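Local coordinates for protein methionyl-tRNA formyltransferase (Clostridium thermocellum, PDB 1ZGH) that probably transfers a formyl group from 10-formyltetrahydrofolate to the amino group of methionine carried on initiator tRNA, at residues T60-N64 and K65-T69; A163-I166 and I167-M171; E201-P204 and D205-L208. All coordinates share one frame; numbering follows the deposited sequence.

In the fold
Three short-range contacts sample a chain built from a formyl transferase domain and a smaller C-terminal domain. Contact 1 turns the chain at the end of edge strand 57-62 of the mixed six-stranded sheet, and contact 2 lies within helix 156-178, which packs on the same sheet, touching strands 100-104, 127-134 and 144-151. Their centres are 21 Å apart and their nearest atoms about 8 Å, with helix 40-52 touching side chains of both. Contact 3 (201-204 with 205-208) belongs to the C-terminal domain, on the other side of the chain's centre; its centre is about 39 Å from that of contact 1 and about 34 Å from that of contact 2.

Contact 1: T60-N64 and K65-T69; sequences TIITN and KDELT
The carboxylate of E67 folds back over the chain it has just left and meets T63 and N64 with its two oxygens. OE2 accepts the backbone N-H of T63 at 3.0 Å (E67 OE2 to T63 N) on its syn side, the donor lying 26° out of the carboxylate plane; the backbone N of N64 adds a weak bond to the same oxygen. OE1 faces the side-chain amide of N64, whose plane stands 77° from that of the carboxylate; N64 ND2 lies only 2.4 Å from E67 OE1, too close for the details of that bond to be trusted. E67 can reach back because its CG is anti to the carbonyl carbon (chi1 -67°) and the chain beyond it is extended. I62 and E67 run antiparallel to one another, side chain against side chain, with I62 CG2 3.5 Å from E67 CB, while I62 CD1 meets L68 CD1 at 4.3 Å. A backbone bond from E67 N to N64 O (3.0 Å) closes the turn. W86 in a nearby loop touches both I62 and L68. Just beyond, T69 caps helix 70-76 through K72 N. This is a strand-to-helix connection of an alpha/beta Rossmann-like sheet, leading from edge strand 57-62 through a 3-10 turn into the next helix.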
# COMPACT_ATOMS: atom_id res chain seq x y z
N THR A 60 -13.90 12.41 -7.57
CA THR A 60 -14.80 11.54 -6.81
C THR A 60 -13.96 10.58 -5.96
O THR A 60 -13.11 9.87 -6.48
CB THR A 60 -15.74 10.77 -7.79
OG1 THR A 60 -16.40 11.70 -8.63
CG2 THR A 60 -16.81 9.96 -7.06
N ILE A 61 -14.22 10.55 -4.65
CA ILE A 61 -13.52 9.70 -3.72
C ILE A 61 -14.40 8.49 -3.42
O ILE A 61 -15.58 8.65 -3.06
CB ILE A 61 -13.15 10.43 -2.43
CG1 ILE A 61 -12.32 11.67 -2.76
CG2 ILE A 61 -12.32 9.54 -1.49
CD1 ILE A 61 -12.07 12.55 -1.56
N ILE A 62 -13.85 7.30 -3.64
CA ILE A 62 -14.54 6.05 -3.39
C ILE A 62 -13.77 5.27 -2.34
O ILE A 62 -12.56 5.09 -2.47
CB ILE A 62 -14.70 5.26 -4.69
CG1 ILE A 62 -15.64 6.03 -5.65
CG2 ILE A 62 -15.21 3.86 -4.39
CD1 ILE A 62 -15.86 5.38 -7.01
N THR A 63 -14.46 4.84 -1.29
CA THR A 63 -13.79 4.15 -0.17
C THR A 63 -14.32 2.76 0.14
O THR A 63 -13.72 2.08 0.98
CB THR A 63 -13.85 4.99 1.13
OG1 THR A 63 -15.21 5.19 1.52
CG2 THR A 63 -13.16 6.34 0.94
N ASN A 64 -15.38 2.33 -0.54
CA ASN A 64 -16.03 1.03 -0.29
C ASN A 64 -16.07 0.21 -1.56
O ASN A 64 -16.40 0.72 -2.66
CB ASN A 64 -17.46 1.22 0.23
CG ASN A 64 -17.52 1.95 1.56
OD1 ASN A 64 -16.83 1.57 2.52
ND2 ASN A 64 -18.33 2.99 1.62
N LYS A 65 -15.74 -1.08 -1.42
CA LYS A 65 -15.84 -2.05 -2.53
C LYS A 65 -17.10 -1.87 -3.39
O LYS A 65 -17.03 -1.89 -4.63
CB LYS A 65 -15.81 -3.48 -1.98
CG LYS A 65 -15.68 -4.58 -3.03
CD LYS A 65 -15.60 -5.98 -2.38
CE LYS A 65 -15.46 -7.10 -3.42
NZ LYS A 65 -14.64 -8.26 -2.86
N ASP A 66 -18.24 -1.70 -2.73
CA ASP A 66 -19.53 -1.68 -3.42
C ASP A 66 -19.79 -0.42 -4.28
O ASP A 66 -20.67 -0.44 -5.13
CB ASP A 66 -20.68 -1.88 -2.42
CG ASP A 66 -20.79 -0.72 -1.41
OD1 ASP A 66 -21.72 -0.77 -0.58
OD2 ASP A 66 -19.96 0.22 -1.43
N GLU A 67 -19.04 0.65 -4.03
CA GLU A 67 -19.11 1.90 -4.78
C GLU A 67 -18.32 1.81 -6.09
O GLU A 67 -18.48 2.66 -6.98
CB GLU A 67 -18.54 3.07 -3.95
CG GLU A 67 -19.32 3.49 -2.69
CD GLU A 67 -18.43 4.21 -1.63
OE1 GLU A 67 -18.82 4.24 -0.42
OE2 GLU A 67 -17.34 4.71 -1.95
N LEU A 68 -17.44 0.82 -6.21
CA LEU A 68 -16.62 0.68 -7.43
C LEU A 68 -17.15 -0.39 -8.36
O LEU A 68 -16.56 -1.47 -8.51
CB LEU A 68 -15.15 0.39 -7.09
CG LEU A 68 -14.14 0.51 -8.25
CD1 LEU A 68 -13.81 1.95 -8.51
CD2 LEU A 68 -12.83 -0.29 -7.96
N THR A 69 -18.26 -0.08 -9.02
CA THR A 69 -18.87 -0.99 -9.98
C THR A 69 -18.85 -0.34 -11.35
O THR A 69 -18.85 0.90 -11.46
CB THR A 69 -20.32 -1.36 -9.60
OG1 THR A 69 -21.17 -0.22 -9.71
CG2 THR A 69 -20.41 -1.94 -8.20

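Contact 2: A163-I166 and I167-M171; sequences ASKI and IFNDM
I166 O takes the amide of M171, five residues on, in a wider pi-type turn of helix 156-178. M171 N lies in the carbonyl plane at 3.0 Å from I166 O; D170 N comes to the same oxygen from above that plane, 41° out of it, at 3.1 Å from I166 O. One carbonyl thus serves both the alpha and the pi spacing. The three backbone bonds before it are of the regular i to i+4 kind: I167 N to A163 O, F168 N to S164 O and N169 N to K165 O, each 2.9 Å.

Apolar contacts follow the side of the helix that faces the sheet. I166 CG2 crosses the selenomethionine side chain of M171, 4.1 Å from its CG, where I130 of strand 127-134 and R148 of strand 144-151 touch both residues. I167 reaches F103 of strand 100-104. At the outer surface K165 CG lies 3.5 Å from N169 ND2 in a van der Waals contact, the two side chains crossing.

Among the polar groups, D170 OD1 forms a salt bridge with R148 NE, and S164 OG is hydrogen-bonded to N42 and N45 of helix 40-52, the helix that F168 also packs against. The F168 ring, with CG anti to the carbonyl carbon (chi1 -80°), turns its edge to the backbone of S164, its CD2 lying 3.2 Å from S164 O.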
# COMPACT_ATOMS: atom_id res chain seq x y z
N ALA A 163 4.59 7.08 2.18
CA ALA A 163 4.30 6.71 0.79
C ALA A 163 3.12 7.53 0.25
O ALA A 163 3.17 8.04 -0.88
CB ALA A 163 3.99 5.25 0.72
N SER A 164 2.08 7.64 1.07
CA SER A 164 0.85 8.36 0.70
C SER A 164 1.18 9.81 0.36
O SER A 164 0.68 10.36 -0.64
CB SER A 164 -0.18 8.27 1.83
OG SER A 164 -1.44 8.79 1.41
N LYS A 165 2.04 10.43 1.19
CA LYS A 165 2.47 11.79 0.94
C LYS A 165 3.21 11.92 -0.41
O LYS A 165 2.98 12.87 -1.14
CB LYS A 165 3.28 12.32 2.12
CG LYS A 165 3.75 13.75 2.01
CD LYS A 165 4.23 14.33 3.39
CE LYS A 165 5.06 15.57 3.24
NZ LYS A 165 5.22 16.32 4.55
N ILE A 166 4.07 10.96 -0.74
CA ILE A 166 4.75 10.95 -2.05
C ILE A 166 3.74 10.79 -3.19
O ILE A 166 3.85 11.46 -4.23
CB ILE A 166 5.84 9.83 -2.10
CG1 ILE A 166 6.98 10.20 -1.13
CG2 ILE A 166 6.37 9.61 -3.55
CD1 ILE A 166 8.05 9.09 -0.84
N ILE A 167 2.75 9.92 -3.01
CA ILE A 167 1.79 9.62 -4.03
C ILE A 167 0.93 10.87 -4.32
O ILE A 167 0.71 11.27 -5.49
CB ILE A 167 0.93 8.42 -3.65
CG1 ILE A 167 1.76 7.14 -3.80
CG2 ILE A 167 -0.32 8.31 -4.55
CD1 ILE A 167 1.11 5.88 -3.16
N PHE A 168 0.44 11.48 -3.25
CA PHE A 168 -0.48 12.62 -3.37
C PHE A 168 0.19 13.94 -3.70
O PHE A 168 -0.41 14.75 -4.43
CB PHE A 168 -1.35 12.77 -2.12
CG PHE A 168 -2.53 11.81 -2.10
CD1 PHE A 168 -3.67 12.11 -2.82
CD2 PHE A 168 -2.47 10.62 -1.38
CE1 PHE A 168 -4.76 11.23 -2.83
CE2 PHE A 168 -3.56 9.74 -1.37
CZ PHE A 168 -4.73 10.06 -2.11
N ASN A 169 1.40 14.17 -3.20
CA ASN A 169 2.04 15.48 -3.40
C ASN A 169 2.90 15.52 -4.65
O ASN A 169 3.06 16.58 -5.23
CB ASN A 169 2.87 15.88 -2.17
CG ASN A 169 2.00 16.18 -0.94
OD1 ASN A 169 0.76 16.15 -0.98
ND2 ASN A 169 2.66 16.51 0.16
N ASP A 170 3.42 14.37 -5.08
CA ASP A 170 4.36 14.31 -6.21
C ASP A 170 3.81 13.50 -7.38
O ASP A 170 3.67 14.03 -8.49
CB ASP A 170 5.69 13.74 -5.71
CG ASP A 170 6.73 13.57 -6.81
OD1 ASP A 170 7.82 13.02 -6.50
OD2 ASP A 170 6.50 13.99 -7.98
N MSE A 171 3.46 12.24 -7.15
CA MSE A 171 3.14 11.34 -8.24
C MSE A 171 1.82 11.64 -8.98
O MSE A 171 1.80 11.70 -10.21
CB MSE A 171 3.20 9.88 -7.79
CG MSE A 171 4.57 9.51 -7.23
SE MSE A 171 4.68 7.64 -6.75
CE MSE A 171 5.15 6.87 -8.52

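Contact 3: E201-P204 and D205-L208; sequences EISP and DFDL
S203 and F206 meet closely, the ring of F206 lying against the backbone and CB of S203. The amide N of S203 sits over the centre of one ring face, 3.6 Å above its plane, and S203 CB comes within 3.4 Å of F206 CE1. Beside it, the CG2 branch of I202 approaches F206 CD2 at 3.8 Å, the two side chains running at a slant to one another. The ring reaches this place because F206 CG stands beside its own backbone N and opposite the carbonyl carbon (chi1 -72°), which folds it back over the residues that precede it.

Two hydrogen bonds hold the chain in this bend. F206 N donates to S203 O at 3.2 Å, a fairly straight bond at 166°, although the donor stands well above the carbonyl plane. Together with the backbone angles of P204 and D205, it defines a type I beta turn from S203 to F206, with P204 and D205 at the corners. The second bond closes an ST turn: the hydroxyl OG of S203 accepts the backbone N-H of D205, two residues on, at 3.0 Å. The bond satisfies an amide inside the turn, and S203 OG also lies 3.5 Å from D205 CB.

Farther out, I211 of helix 208-217 touches both I202 and F206, and the ring of Y214 meets that of F206 with planes about 55° apart. I202 also touches I228 and F237 of the antiparallel sheet, and its backbone is hydrogen-bonded to F227. Immediately after the turn, D207 caps helix 208-217, its OD1 accepting the backbone N-H of K210.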
# COMPACT_ATOMS: atom_id res chain seq x y z
N GLU A 201 3.05 -14.43 13.76
CA GLU A 201 3.65 -15.08 14.90
C GLU A 201 5.17 -14.95 14.86
O GLU A 201 5.79 -15.27 13.85
CB GLU A 201 3.24 -16.57 14.97
CG GLU A 201 3.58 -17.19 16.33
CD GLU A 201 3.19 -18.66 16.47
OE1 GLU A 201 2.59 -19.22 15.53
OE2 GLU A 201 3.47 -19.24 17.53
N ILE A 202 5.76 -14.45 15.94
CA ILE A 202 7.20 -14.29 16.08
C ILE A 202 7.77 -15.63 16.59
O ILE A 202 7.25 -16.18 17.58
CB ILE A 202 7.52 -13.22 17.11
CG1 ILE A 202 7.06 -11.83 16.66
CG2 ILE A 202 9.01 -13.22 17.50
CD1 ILE A 202 6.90 -10.85 17.83
N SER A 203 8.83 -16.12 15.97
CA SER A 203 9.51 -17.34 16.43
C SER A 203 10.52 -17.03 17.51
O SER A 203 11.18 -15.99 17.45
CB SER A 203 10.21 -18.01 15.25
OG SER A 203 11.21 -18.92 15.69
N PRO A 204 10.71 -17.97 18.48
CA PRO A 204 11.77 -17.74 19.45
C PRO A 204 13.18 -17.76 18.85
O PRO A 204 14.11 -17.33 19.52
CB PRO A 204 11.58 -18.89 20.46
CG PRO A 204 10.93 -19.92 19.73
CD PRO A 204 10.03 -19.25 18.73
N ASP A 205 13.34 -18.19 17.61
CA ASP A 205 14.65 -18.27 16.96
C ASP A 205 15.04 -16.98 16.20
O ASP A 205 16.14 -16.88 15.66
CB ASP A 205 14.64 -19.40 15.95
CG ASP A 205 14.54 -20.75 16.60
OD1 ASP A 205 15.06 -20.94 17.73
OD2 ASP A 205 13.93 -21.62 15.96
N PHE A 206 14.13 -16.02 16.15
CA PHE A 206 14.42 -14.72 15.53
C PHE A 206 15.46 -14.00 16.37
O PHE A 206 15.37 -14.01 17.61
CB PHE A 206 13.18 -13.83 15.47
CG PHE A 206 12.13 -14.23 14.47
CD1 PHE A 206 12.21 -15.42 13.74
CD2 PHE A 206 11.00 -13.41 14.30
CE1 PHE A 206 11.20 -15.76 12.83
CE2 PHE A 206 9.99 -13.74 13.40
CZ PHE A 206 10.09 -14.93 12.66
N ASP A 207 16.42 -13.36 15.73
CA ASP A 207 17.27 -12.43 16.46
C ASP A 207 16.51 -11.14 16.87
O ASP A 207 15.34 -10.90 16.46
CB ASP A 207 18.64 -12.23 15.72
CG ASP A 207 18.58 -11.32 14.48
OD1 ASP A 207 17.66 -10.54 14.27
OD2 ASP A 207 19.53 -11.38 13.68
N LEU A 208 17.12 -10.31 17.72
CA LEU A 208 16.40 -9.17 18.26
C LEU A 208 15.94 -8.16 17.19
O LEU A 208 14.82 -7.66 17.27
CB LEU A 208 17.25 -8.46 19.32
CG LEU A 208 16.48 -7.47 20.21
CD1 LEU A 208 15.53 -8.18 21.16
CD2 LEU A 208 17.49 -6.63 20.99